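PDB 3GWB: peptidase M16 inactive domain family protein from Pseudomonas fluorescens, which is of unproven activity but belongs to the M16 peptidase family, whose members are generally metal-dependent hydrolases, and is classed with its inactive domains. Local coordinates for residues A[37-43]-A[196-202]; A[25-29]-A[372-376]; A[116-121]-A[219-223]; A[19-25]-A[214-219]; A[14-18]-A[207-211]. All blocks are in the same frame, centred on the assembly; numbering follows the deposited sequence.

Contact 1: residues A[37-43]-A[196-202]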
# COMPACT_ATOMS: atom_id res chain seq x y z
N ASP A 37 10.22 17.20 -8.39
CA ASP A 37 9.31 16.16 -8.83
C ASP A 37 9.00 16.36 -10.30
O ASP A 37 8.66 17.46 -10.72
CB ASP A 37 8.01 16.22 -8.04
CG ASP A 37 8.18 15.77 -6.60
OD1 ASP A 37 7.16 15.69 -5.88
OD2 ASP A 37 9.32 15.51 -6.19
N LEU A 38 9.16 15.28 -11.07
CA LEU A 38 8.86 15.27 -12.49
C LEU A 38 7.72 14.28 -12.67
O LEU A 38 7.80 13.14 -12.21
CB LEU A 38 10.08 14.82 -13.30
CG LEU A 38 9.89 14.53 -14.79
CD1 LEU A 38 9.42 15.78 -15.51
CD2 LEU A 38 11.22 14.05 -15.39
N ARG A 39 6.65 14.72 -13.33
CA ARG A 39 5.50 13.85 -13.53
C ARG A 39 5.08 13.92 -14.99
O ARG A 39 4.96 15.00 -15.57
CB ARG A 39 4.36 14.29 -12.61
CG ARG A 39 3.16 13.36 -12.55
CD ARG A 39 2.14 13.91 -11.54
NE ARG A 39 0.91 13.13 -11.45
CZ ARG A 39 0.80 11.97 -10.81
NH1 ARG A 39 1.85 11.45 -10.19
NH2 ARG A 39 -0.37 11.35 -10.77
N LEU A 40 4.88 12.75 -15.59
CA LEU A 40 4.46 12.65 -16.99
C LEU A 40 3.07 12.05 -17.01
O LEU A 40 2.83 10.97 -16.47
CB LEU A 40 5.42 11.76 -17.78
CG LEU A 40 6.72 12.36 -18.35
CD1 LEU A 40 7.43 13.20 -17.30
CD2 LEU A 40 7.61 11.23 -18.84
N ILE A 41 2.14 12.76 -17.63
CA ILE A 41 0.78 12.28 -17.73
C ILE A 41 0.47 12.02 -19.19
O ILE A 41 0.50 12.94 -20.00
CB ILE A 41 -0.24 13.33 -17.19
CG1 ILE A 41 0.07 13.68 -15.73
CG2 ILE A 41 -1.63 12.77 -17.26
CD1 ILE A 41 1.37 14.44 -15.52
N PHE A 42 0.20 10.76 -19.53
CA PHE A 42 -0.11 10.37 -20.90
C PHE A 42 -1.59 10.04 -21.01
O PHE A 42 -2.19 9.55 -20.06
CB PHE A 42 0.65 9.09 -21.31
CG PHE A 42 2.15 9.21 -21.25
CD1 PHE A 42 2.88 9.46 -22.39
CD2 PHE A 42 2.83 9.05 -20.04
CE1 PHE A 42 4.26 9.55 -22.34
CE2 PHE A 42 4.22 9.13 -19.98
CZ PHE A 42 4.93 9.38 -21.14
N ALA A 43 -2.17 10.31 -22.18
CA ALA A 43 -3.56 9.94 -22.43
C ALA A 43 -3.44 8.48 -22.85
O ALA A 43 -3.67 8.12 -24.02
CB ALA A 43 -4.14 10.78 -23.56
N ASN A 196 1.43 13.15 -26.99
CA ASN A 196 0.33 12.67 -26.15
C ASN A 196 0.63 12.76 -24.65
O ASN A 196 -0.06 12.16 -23.83
CB ASN A 196 0.03 11.20 -26.51
CG ASN A 196 -1.34 10.75 -26.05
OD1 ASN A 196 -2.34 11.42 -26.30
ND2 ASN A 196 -1.39 9.60 -25.38
N VAL A 197 1.66 13.52 -24.29
CA VAL A 197 2.02 13.64 -22.88
C VAL A 197 2.05 15.05 -22.32
O VAL A 197 2.25 16.03 -23.04
CB VAL A 197 3.42 13.01 -22.63
CG1 VAL A 197 4.51 13.95 -23.15
CG2 VAL A 197 3.60 12.70 -21.13
N VAL A 198 1.84 15.14 -21.01
CA VAL A 198 1.90 16.40 -20.29
C VAL A 198 3.11 16.26 -19.37
O VAL A 198 3.22 15.27 -18.65
CB VAL A 198 0.66 16.65 -19.40
CG1 VAL A 198 0.89 17.88 -18.52
CG2 VAL A 198 -0.57 16.85 -20.28
N ILE A 199 4.00 17.24 -19.38
CA ILE A 199 5.21 17.19 -18.55
C ILE A 199 5.10 18.22 -17.44
O ILE A 199 5.11 19.42 -17.70
CB ILE A 199 6.46 17.49 -19.40
CG1 ILE A 199 6.62 16.42 -20.48
CG2 ILE A 199 7.70 17.55 -18.53
CD1 ILE A 199 7.66 16.77 -21.52
N ALA A 200 4.99 17.75 -16.20
CA ALA A 200 4.86 18.64 -15.05
C ALA A 200 6.12 18.56 -14.20
O ALA A 200 6.60 17.47 -13.90
CB ALA A 200 3.63 18.25 -14.22
N LEU A 201 6.65 19.71 -13.81
CA LEU A 201 7.88 19.78 -13.03
C LEU A 201 7.77 20.76 -11.87
O LEU A 201 7.32 21.88 -12.05
CB LEU A 201 9.04 20.25 -13.91
CG LEU A 201 9.91 19.27 -14.69
CD1 LEU A 201 10.80 20.04 -15.67
CD2 LEU A 201 10.76 18.45 -13.70
N VAL A 202 8.19 20.33 -10.68
CA VAL A 202 8.16 21.20 -9.52
C VAL A 202 9.37 20.97 -8.62
O VAL A 202 9.67 19.83 -8.24
CB VAL A 202 6.90 20.96 -8.65
CG1 VAL A 202 6.91 21.91 -7.48
CG2 VAL A 202 5.63 21.14 -9.48
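Asp37 with Val202, Arg39 with Ala200 and Ile41 with Val198 form the three hydrogen-bonded pairs that join antiparallel strands 37-42 and 197-202. In each pair both residues donate an N-H and accept one: Arg39 N reaches Ala200 O at 2.8 Å, and Ala200 N returns to Arg39 O almost straight, at 173°. Some of these carbonyls also meet CA hydrogens of the intervening pairs, as where Leu40 CA lies 3.3 Å from Val198 O. The backbones of Leu38, Leu40 and Phe42 bond to strand 95-102 instead, and Ile199 bonds to Lys24 and Leu26.

Beyond the strand ends, Asn196 continues the pairing. Its O takes a longer bond from Ala43 N, 3.3 Å. Its ND2 gives one to Ala43 O at 3.0 Å, from above that carbonyl's plane and not on a lone pair. The same amide is bonded to Ala191 O through ND2 and to Leu227 N through OD1.

On the face of Leu38, Leu40 and Phe42, Val197 CG2 sits over the centre of the Phe42 ring, 3.4 Å from the centroid, a CH-pi contact. It gets there by lying opposite the backbone N, which leaves CG1 squeezed between N and carbonyl (chi1 76°). Leu38 CD1 presses tightly on Leu201 CD2, 3.5 Å away. With main-chain polarity paired off in the sheet, these buried residues can offer hydrocarbon surface to the flanking helices.

Contact 2: residues A[25-29]-A[372-376]; sequences VLFVE and LGAMG
Phe27 meets the helix only through its backbone, Phe27 N lying 4.2 Å from Leu372 CD1; its ring, the flat group of this contact, starts off from the chain away from residues 372-376. One face of that ring is covered by the strand itself, with Glu29 N 3.7 Å above the plane and displaced toward the rim. Elsewhere the Phe27 side chain touches Gln15, Trp17, Leu201 and Ala210, so it belongs to the other side of the sheet.

The helix is met by the alternate residues, Leu26 and Val28, whose side chains leave the strand toward it. Leu26 CD2 pushes into the backbone of the helix, 3.4 Å from Leu372 O. That carbonyl is not left unpaired by its apolar neighbour, because Gly376 N bonds to it at 2.9 Å. The same methyl lies 4.0 Å from CB of Met375, a selenomethionine in this crystal, while Leu26 CD1 rests on Gly376 CA. Gly376 suits the spot: a beta carbon there would come within 3.0 Å of Leu26 CD1, a clash.

Leu372 answers with CD1, which crosses Val28 CG2 at 3.6 Å. Its CG is opposite its own carbonyl carbon (chi1 -72°), and the branch extends over the strand toward Val28, touching Ala200 and Val202 of the adjoining strand as well.

Helix 365-377, from the second half of the chain, thus packs on the sheet built entirely by the first half, its short axis running at 148° to the strand. The side chains that make the attachment are all apolar, so it depends on shape and on exclusion of water rather than on directed bonds.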
# COMPACT_ATOMS: atom_id res chain seq x y z
N VAL A 25 4.28 21.47 -21.28
CA VAL A 25 5.11 21.55 -20.07
C VAL A 25 4.58 22.58 -19.07
O VAL A 25 4.24 23.70 -19.44
CB VAL A 25 6.57 21.94 -20.42
CG1 VAL A 25 7.43 21.90 -19.17
CG2 VAL A 25 7.15 21.02 -21.48
N LEU A 26 4.50 22.19 -17.79
CA LEU A 26 4.07 23.11 -16.74
C LEU A 26 5.13 23.04 -15.65
O LEU A 26 5.56 21.95 -15.25
CB LEU A 26 2.71 22.74 -16.17
CG LEU A 26 1.52 23.06 -17.09
CD1 LEU A 26 1.41 22.00 -18.19
CD2 LEU A 26 0.25 23.10 -16.26
N PHE A 27 5.55 24.20 -15.15
CA PHE A 27 6.62 24.25 -14.16
C PHE A 27 6.42 25.28 -13.07
O PHE A 27 5.95 26.40 -13.31
CB PHE A 27 7.93 24.53 -14.90
CG PHE A 27 9.06 24.95 -14.00
CD1 PHE A 27 9.62 24.06 -13.09
CD2 PHE A 27 9.58 26.24 -14.09
CE1 PHE A 27 10.68 24.45 -12.28
CE2 PHE A 27 10.64 26.63 -13.28
CZ PHE A 27 11.20 25.74 -12.38
N VAL A 28 6.78 24.89 -11.84
CA VAL A 28 6.71 25.78 -10.69
C VAL A 28 8.07 25.70 -9.99
O VAL A 28 8.50 24.61 -9.58
CB VAL A 28 5.61 25.35 -9.69
CG1 VAL A 28 5.72 26.17 -8.41
CG2 VAL A 28 4.23 25.53 -10.31
N GLU A 29 8.75 26.83 -9.87
CA GLU A 29 10.04 26.85 -9.19
C GLU A 29 9.76 26.87 -7.69
O GLU A 29 8.92 27.63 -7.22
CB GLU A 29 10.84 28.09 -9.60
CG GLU A 29 12.30 28.04 -9.14
CD GLU A 29 13.10 29.28 -9.54
OE1 GLU A 29 13.00 29.69 -10.71
OE2 GLU A 29 13.83 29.83 -8.69
N LEU A 372 -0.61 20.29 -11.32
CA LEU A 372 -0.10 20.78 -12.60
C LEU A 372 -0.38 19.78 -13.71
O LEU A 372 -0.73 20.15 -14.84
CB LEU A 372 1.41 21.04 -12.53
CG LEU A 372 1.90 22.24 -11.72
CD1 LEU A 372 3.39 22.46 -12.03
CD2 LEU A 372 1.10 23.48 -12.10
N GLY A 373 -0.20 18.50 -13.39
CA GLY A 373 -0.45 17.45 -14.36
C GLY A 373 -1.91 17.48 -14.79
O GLY A 373 -2.21 17.39 -15.98
N ALA A 374 -2.81 17.60 -13.82
CA ALA A 374 -4.24 17.65 -14.12
C ALA A 374 -4.58 18.92 -14.90
O ALA A 374 -5.40 18.89 -15.81
CB ALA A 374 -5.05 17.59 -12.83
N MSE A 375 -3.95 20.03 -14.53
CA MSE A 375 -4.19 21.29 -15.22
C MSE A 375 -3.84 21.14 -16.70
O MSE A 375 -4.62 21.53 -17.58
CB MSE A 375 -3.35 22.41 -14.60
CG MSE A 375 -3.87 22.93 -13.24
SE MSE A 375 -2.70 24.01 -12.33
CE MSE A 375 -2.41 25.29 -13.53
N GLY A 376 -2.68 20.55 -16.97
CA GLY A 376 -2.25 20.37 -18.35
C GLY A 376 -3.06 19.34 -19.12
O GLY A 376 -3.44 19.57 -20.27

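Contact 3: residues A[116-121]-A[219-223]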
# COMPACT_ATOMS: atom_id res chain seq x y z
N ALA A 116 14.31 8.61 -18.62
CA ALA A 116 13.95 8.80 -20.02
C ALA A 116 13.97 7.46 -20.75
O ALA A 116 13.07 7.15 -21.54
CB ALA A 116 14.91 9.78 -20.70
N GLU A 117 15.00 6.66 -20.48
CA GLU A 117 15.14 5.35 -21.10
C GLU A 117 13.97 4.44 -20.70
O GLU A 117 13.39 3.77 -21.55
CB GLU A 117 16.47 4.71 -20.69
CG GLU A 117 16.76 3.38 -21.36
CD GLU A 117 17.57 3.51 -22.63
OE1 GLU A 117 18.72 4.00 -22.56
OE2 GLU A 117 17.08 3.11 -23.71
N VAL A 118 13.65 4.42 -19.42
CA VAL A 118 12.56 3.59 -18.92
C VAL A 118 11.20 3.92 -19.56
O VAL A 118 10.49 3.03 -20.04
CB VAL A 118 12.45 3.71 -17.36
CG1 VAL A 118 11.10 3.18 -16.88
CG2 VAL A 118 13.58 2.91 -16.70
N VAL A 119 10.85 5.20 -19.60
CA VAL A 119 9.57 5.58 -20.17
C VAL A 119 9.56 5.64 -21.69
O VAL A 119 8.55 5.31 -22.31
CB VAL A 119 9.10 6.93 -19.59
CG1 VAL A 119 7.69 7.26 -20.08
CG2 VAL A 119 9.14 6.88 -18.07
N GLY A 120 10.67 6.03 -22.30
CA GLY A 120 10.70 6.12 -23.76
C GLY A 120 11.18 4.92 -24.55
O GLY A 120 10.80 4.74 -25.71
N LYS A 121 12.03 4.08 -23.96
CA LYS A 121 12.54 2.91 -24.67
C LYS A 121 12.48 1.62 -23.87
O LYS A 121 13.49 0.94 -23.69
CB LYS A 121 13.97 3.17 -25.13
CG LYS A 121 14.12 4.39 -26.05
CD LYS A 121 15.57 4.64 -26.41
CE LYS A 121 15.73 5.84 -27.35
NZ LYS A 121 15.19 7.10 -26.78
N ALA A 219 12.22 14.35 -25.94
CA ALA A 219 12.97 13.78 -27.07
C ALA A 219 13.19 12.27 -27.00
O ALA A 219 13.37 11.62 -28.03
CB ALA A 219 14.32 14.48 -27.21
N ALA A 220 13.17 11.73 -25.78
CA ALA A 220 13.37 10.30 -25.55
C ALA A 220 12.11 9.47 -25.79
O ALA A 220 12.20 8.26 -25.96
CB ALA A 220 13.88 10.08 -24.11
N LEU A 221 10.96 10.13 -25.81
CA LEU A 221 9.69 9.43 -26.03
C LEU A 221 9.47 9.14 -27.50
O LEU A 221 10.10 9.75 -28.37
CB LEU A 221 8.51 10.29 -25.54
CG LEU A 221 8.41 10.60 -24.04
CD1 LEU A 221 7.25 11.56 -23.76
CD2 LEU A 221 8.22 9.30 -23.29
N PRO A 222 8.59 8.18 -27.82
CA PRO A 222 8.34 7.89 -29.23
C PRO A 222 7.71 9.17 -29.82
O PRO A 222 7.03 9.91 -29.10
CB PRO A 222 7.34 6.74 -29.18
CG PRO A 222 7.64 6.07 -27.85
CD PRO A 222 7.88 7.23 -26.94
N LYS A 223 7.95 9.43 -31.10
CA LYS A 223 7.38 10.61 -31.75
C LYS A 223 5.97 10.28 -32.22
O LYS A 223 5.73 9.19 -32.74
CB LYS A 223 8.22 11.03 -32.95
CG LYS A 223 9.29 12.08 -32.66
CD LYS A 223 10.38 11.56 -31.78
CE LYS A 223 11.38 12.67 -31.48
NZ LYS A 223 12.39 12.22 -30.50
O HOH W 1 11.29 6.22 -28.03
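Val119 and Leu221 lie side by side and point the same way, Val119 CG1 meeting Leu221 CD2 at 3.8 Å. Leu221 leaves its backbone away from helix 105-120, yet the end of its side chain swings back, so that CD2 also comes near Gly120 CA. The two alanines meet differently: Ala220 points toward the helix, and its CB touches Ala116 CB at 3.6 Å, one turn before Gly120.

Between these apolar pairs the backbones come very close. A beta carbon on Gly120 would fall 2.1 Å from Ala220 O, so a residue without a side chain is required at this spacing. In its absence Gly120 CA approaches that oxygen to 3.4 Å with its hydrogen directed at it, a CA-H...O contact.

Ala220 O gathers further partners on the more exposed side. Lys121, the first residue to leave the helix, runs extended and then bends at its last torsion (chi4 59°), which turns NZ back toward Ala220 O for a weak bond of 3.3 Å. A water donates to the same Ala220 O at 3.0 Å and to Gly120 O at 2.8 Å. One water thereby joins carbonyls near the C-terminal ends of two helices, where such oxygens tend to lack a helical partner.

The contact closes the ends of helices 105-120 and 207-220 together against one side of the six-stranded sheet. Val119 and Leu221 both reach Phe42 of strand 35-42, Val119 O accepts a bond from His188 NE2, and Pro222 is paired through its backbone with Ala194.

Contact 4: residues A[19-25]-A[214-219]; sequences TAEGAKV and AAQVSA
Thr19, Glu21 and Ser218 make a small hydrogen-bonded cluster, partly buried, where the turn after strand 15-18 meets helix 207-220. Ser218 OG stands at its centre with both roles in use: it receives the proton of Thr19 OG1 at 2.8 Å and donates to Glu21 OE1 at the same distance. The carboxylate oxygen is met on its anti side, 27° out of the carboxylate plane. Glu21 can present it because its chain folds at the second torsion (chi2 66°), curling the acid over the serine.

A water donates to Glu21 OE1 and, at 2.7 Å, to Ala215 O, adding a second link from acid to helix.

The turn itself is a type I beta turn from Thr19 to Gly22. Gly22 N bonds to Thr19 O and Thr19 N to Ala23 O, while Gly22 has positive phi (90°); these features are those of a 3:5 beta hairpin with a G1 bulge, linking strands 15-18 and 24-29. Thr19 OG1 also braces it from within, accepting Ala23 N at 3.2 Å and, weakly, Glu21 N. With a valine here the hydroxyl is gone, which would probably cost Ser218 its donor and Ala23 N its acceptor, leaving the turn less firmly tied to the helix.

Hydrocarbon contacts flank the polar cluster. Thr19 CG2 lies 3.7 Å from Ser218 CB, and along the strand the two methyls of Val25 straddle Ala214 CB, CG2 at 3.8 Å. Behind them Ala23, Val25 and Ser218 all touch Ile199 of the neighbouring strand.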
# COMPACT_ATOMS: atom_id res chain seq x y z
N THR A 19 7.24 21.61 -25.95
CA THR A 19 8.52 21.16 -26.49
C THR A 19 8.38 21.04 -28.01
O THR A 19 7.27 21.16 -28.55
CB THR A 19 8.92 19.77 -25.95
OG1 THR A 19 7.96 18.80 -26.39
CG2 THR A 19 8.99 19.78 -24.42
N ALA A 20 9.48 20.79 -28.70
CA ALA A 20 9.46 20.65 -30.15
C ALA A 20 8.59 19.48 -30.61
O ALA A 20 8.21 19.42 -31.78
CB ALA A 20 10.88 20.50 -30.69
N GLU A 21 8.29 18.54 -29.71
CA GLU A 21 7.46 17.38 -30.04
C GLU A 21 5.99 17.63 -29.76
O GLU A 21 5.15 16.76 -29.99
CB GLU A 21 7.86 16.14 -29.24
CG GLU A 21 9.15 15.48 -29.64
CD GLU A 21 10.34 16.37 -29.38
OE1 GLU A 21 10.31 17.09 -28.36
OE2 GLU A 21 11.29 16.33 -30.19
N GLY A 22 5.67 18.81 -29.26
CA GLY A 22 4.29 19.13 -28.96
C GLY A 22 3.85 18.76 -27.55
O GLY A 22 2.66 18.75 -27.26
N ALA A 23 4.80 18.43 -26.68
CA ALA A 23 4.45 18.08 -25.31
C ALA A 23 4.15 19.34 -24.49
O ALA A 23 4.86 20.35 -24.59
CB ALA A 23 5.58 17.28 -24.66
N LYS A 24 3.10 19.29 -23.69
CA LYS A 24 2.75 20.44 -22.86
C LYS A 24 3.59 20.38 -21.58
O LYS A 24 3.61 19.37 -20.89
CB LYS A 24 1.27 20.38 -22.48
CG LYS A 24 0.33 20.22 -23.66
CD LYS A 24 -1.11 20.03 -23.20
CE LYS A 24 -1.63 21.26 -22.47
NZ LYS A 24 -1.60 22.45 -23.35
N VAL A 25 4.28 21.47 -21.28
CA VAL A 25 5.11 21.55 -20.07
C VAL A 25 4.58 22.58 -19.07
O VAL A 25 4.24 23.70 -19.44
CB VAL A 25 6.57 21.94 -20.42
CG1 VAL A 25 7.43 21.90 -19.17
CG2 VAL A 25 7.15 21.02 -21.48
N ALA A 214 12.73 19.09 -19.60
CA ALA A 214 11.55 18.80 -20.40
C ALA A 214 11.90 18.42 -21.83
O ALA A 214 11.31 17.50 -22.39
CB ALA A 214 10.60 19.99 -20.38
N ALA A 215 12.85 19.12 -22.43
CA ALA A 215 13.25 18.82 -23.80
C ALA A 215 13.87 17.43 -23.89
O ALA A 215 13.66 16.71 -24.87
CB ALA A 215 14.22 19.86 -24.31
N GLN A 216 14.64 17.06 -22.87
CA GLN A 216 15.30 15.77 -22.85
C GLN A 216 14.31 14.62 -22.73
O GLN A 216 14.41 13.63 -23.43
CB GLN A 216 16.31 15.70 -21.69
CG GLN A 216 16.83 14.30 -21.42
CD GLN A 216 17.79 14.23 -20.25
OE1 GLN A 216 17.55 14.83 -19.19
NE2 GLN A 216 18.89 13.49 -20.41
N VAL A 217 13.35 14.76 -21.82
CA VAL A 217 12.35 13.71 -21.61
C VAL A 217 11.50 13.59 -22.88
O VAL A 217 11.28 12.49 -23.40
CB VAL A 217 11.45 14.05 -20.40
CG1 VAL A 217 10.31 13.04 -20.29
CG2 VAL A 217 12.28 14.02 -19.13
N SER A 218 11.06 14.73 -23.39
CA SER A 218 10.23 14.76 -24.58
C SER A 218 10.93 14.10 -25.77
O SER A 218 10.30 13.35 -26.51
CB SER A 218 9.87 16.21 -24.93
OG SER A 218 9.01 16.27 -26.05
N ALA A 219 12.22 14.35 -25.94
CA ALA A 219 12.97 13.78 -27.07
C ALA A 219 13.19 12.27 -27.00
O ALA A 219 13.37 11.62 -28.03
CB ALA A 219 14.32 14.48 -27.21
O HOH W 2 12.76 17.86 -27.18

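Contact 5: residues A[14-18]-A[207-211]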
# COMPACT_ATOMS: atom_id res chain seq x y z
N VAL A 14 2.84 29.67 -12.09
CA VAL A 14 2.94 28.48 -12.92
C VAL A 14 3.44 28.93 -14.29
O VAL A 14 2.88 29.85 -14.90
CB VAL A 14 1.57 27.79 -13.08
CG1 VAL A 14 1.72 26.55 -13.95
CG2 VAL A 14 1.01 27.43 -11.71
N GLN A 15 4.49 28.28 -14.77
CA GLN A 15 5.03 28.64 -16.08
C GLN A 15 4.71 27.52 -17.05
O GLN A 15 4.67 26.34 -16.68
CB GLN A 15 6.54 28.83 -15.98
CG GLN A 15 6.94 29.90 -15.00
CD GLN A 15 8.44 29.98 -14.82
OE1 GLN A 15 9.17 30.28 -15.76
NE2 GLN A 15 8.90 29.71 -13.61
N THR A 16 4.48 27.87 -18.31
CA THR A 16 4.15 26.85 -19.28
C THR A 16 4.73 27.12 -20.66
O THR A 16 4.99 28.26 -21.03
CB THR A 16 2.61 26.71 -19.40
OG1 THR A 16 2.30 25.57 -20.21
CG2 THR A 16 2.02 27.95 -20.03
N TRP A 17 4.92 26.04 -21.41
CA TRP A 17 5.46 26.10 -22.76
C TRP A 17 5.32 24.71 -23.34
O TRP A 17 4.87 23.79 -22.66
CB TRP A 17 6.93 26.56 -22.74
CG TRP A 17 7.91 25.62 -22.05
CD1 TRP A 17 8.62 24.60 -22.62
CD2 TRP A 17 8.29 25.65 -20.67
NE1 TRP A 17 9.43 24.00 -21.68
CE2 TRP A 17 9.25 24.63 -20.48
CE3 TRP A 17 7.93 26.45 -19.57
CZ2 TRP A 17 9.84 24.37 -19.23
CZ3 TRP A 17 8.52 26.19 -18.33
CH2 TRP A 17 9.47 25.17 -18.18
N SER A 18 5.68 24.56 -24.62
CA SER A 18 5.61 23.27 -25.27
C SER A 18 6.98 22.90 -25.80
O SER A 18 7.81 23.78 -26.06
CB SER A 18 4.60 23.31 -26.43
OG SER A 18 3.29 23.51 -25.93
N ARG A 207 14.20 28.04 -14.45
CA ARG A 207 13.37 27.85 -15.64
C ARG A 207 14.22 27.19 -16.74
O ARG A 207 13.74 26.33 -17.48
CB ARG A 207 12.83 29.21 -16.11
CG ARG A 207 12.32 29.26 -17.55
CD ARG A 207 11.07 28.43 -17.79
NE ARG A 207 10.63 28.50 -19.19
CZ ARG A 207 9.61 29.24 -19.63
NH1 ARG A 207 8.90 29.99 -18.79
NH2 ARG A 207 9.29 29.23 -20.92
N SER A 208 15.48 27.60 -16.85
CA SER A 208 16.38 27.05 -17.86
C SER A 208 16.63 25.57 -17.57
O SER A 208 16.65 24.75 -18.48
CB SER A 208 17.71 27.81 -17.87
OG SER A 208 17.49 29.19 -18.12
N ASP A 209 16.82 25.24 -16.29
CA ASP A 209 17.03 23.85 -15.89
C ASP A 209 15.82 23.04 -16.34
O ASP A 209 15.95 21.95 -16.89
CB ASP A 209 17.14 23.69 -14.37
CG ASP A 209 18.43 24.23 -13.79
OD1 ASP A 209 19.47 24.23 -14.50
OD2 ASP A 209 18.42 24.64 -12.60
N ALA A 210 14.64 23.58 -16.08
CA ALA A 210 13.39 22.93 -16.41
C ALA A 210 13.21 22.75 -17.92
O ALA A 210 12.71 21.72 -18.38
CB ALA A 210 12.22 23.72 -15.84
N GLU A 211 13.62 23.76 -18.68
CA GLU A 211 13.50 23.68 -20.13
C GLU A 211 14.33 22.51 -20.66
O GLU A 211 13.85 21.74 -21.49
CB GLU A 211 13.95 24.99 -20.77
CG GLU A 211 12.81 25.95 -21.06
CD GLU A 211 13.30 27.35 -21.36
OE1 GLU A 211 14.45 27.49 -21.83
OE2 GLU A 211 12.53 28.32 -21.15
O HOH W 3 11.43 22.54 -22.82
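Trp17 and Arg207 carry most of the buried surface, and they meet as a flat stack: the guanidinium lies on one face of the indole, centres 3.9 Å apart and planes 10° from parallel. The overlap is with the six-membered part of the ring. Trp17 CE3 sits under the middle of the guanidinium, while Arg207 NE lies 3.2 Å above the indole plane, toward its rim. The geometry is that of a cation-pi pair. A bend at Arg207 chi2 (67°) brings the end of the chain across the ring.

The rim of the guanidinium takes the polar partners. Arg207 NH1 donates to Gln15 OE1 at 3.1 Å, with the oxygen in the guanidinium plane and the bond close to straight at 166°. On the helix itself Arg207 NE pairs with Glu211 OE2, a 2.7 Å salt bridge one turn along, tilted from that plane. With a leucine in its place, Glu211 would probably lose its countercharge, Gln15 OE1 its donor, and the indole face its flat cover.

Glu211 CG also packs against Trp17, 3.8 Å from CZ2, and Ala210 CB meets the ring near its plane, 3.9 Å from CH2. The indole nitrogen is served by water: Trp17 NE1 donates to one at 2.7 Å, which in turn donates to Glu211 O.

Strand 15-18 is an outermost strand of the six-stranded sheet within this chain, and the first turn of helix 207-220 lies over its side chains. Next to it strand 24-29 supplies Phe27, which touches Gln15, Trp17 and Ala210 and so fills the layer between helix and sheet.

How the contacts relate
Contact 1 is largely buried and contact 2 wholly so, contacts 3 and 4 partly, and contact 5 is at the surface. Strand 197-203 is central: it forms half of contact 1 and bonds through its other edge to strand 24-29 of contacts 2 and 4, as at Ile199 O and Leu26 N, 2.8 Å apart. Helix 207-220 serves contacts 5, 4 and 3 in succession along its length, on one face of the sheet; helix 365-377 in contact 2 covers the other. Chemistry follows depth, from backbone pairing and methyl packing inside to a charged stack, a hydroxyl-carboxylate cluster and bridging waters toward the outside. Phe42 connects contact 1 to Val119 and Leu221 of contact 3.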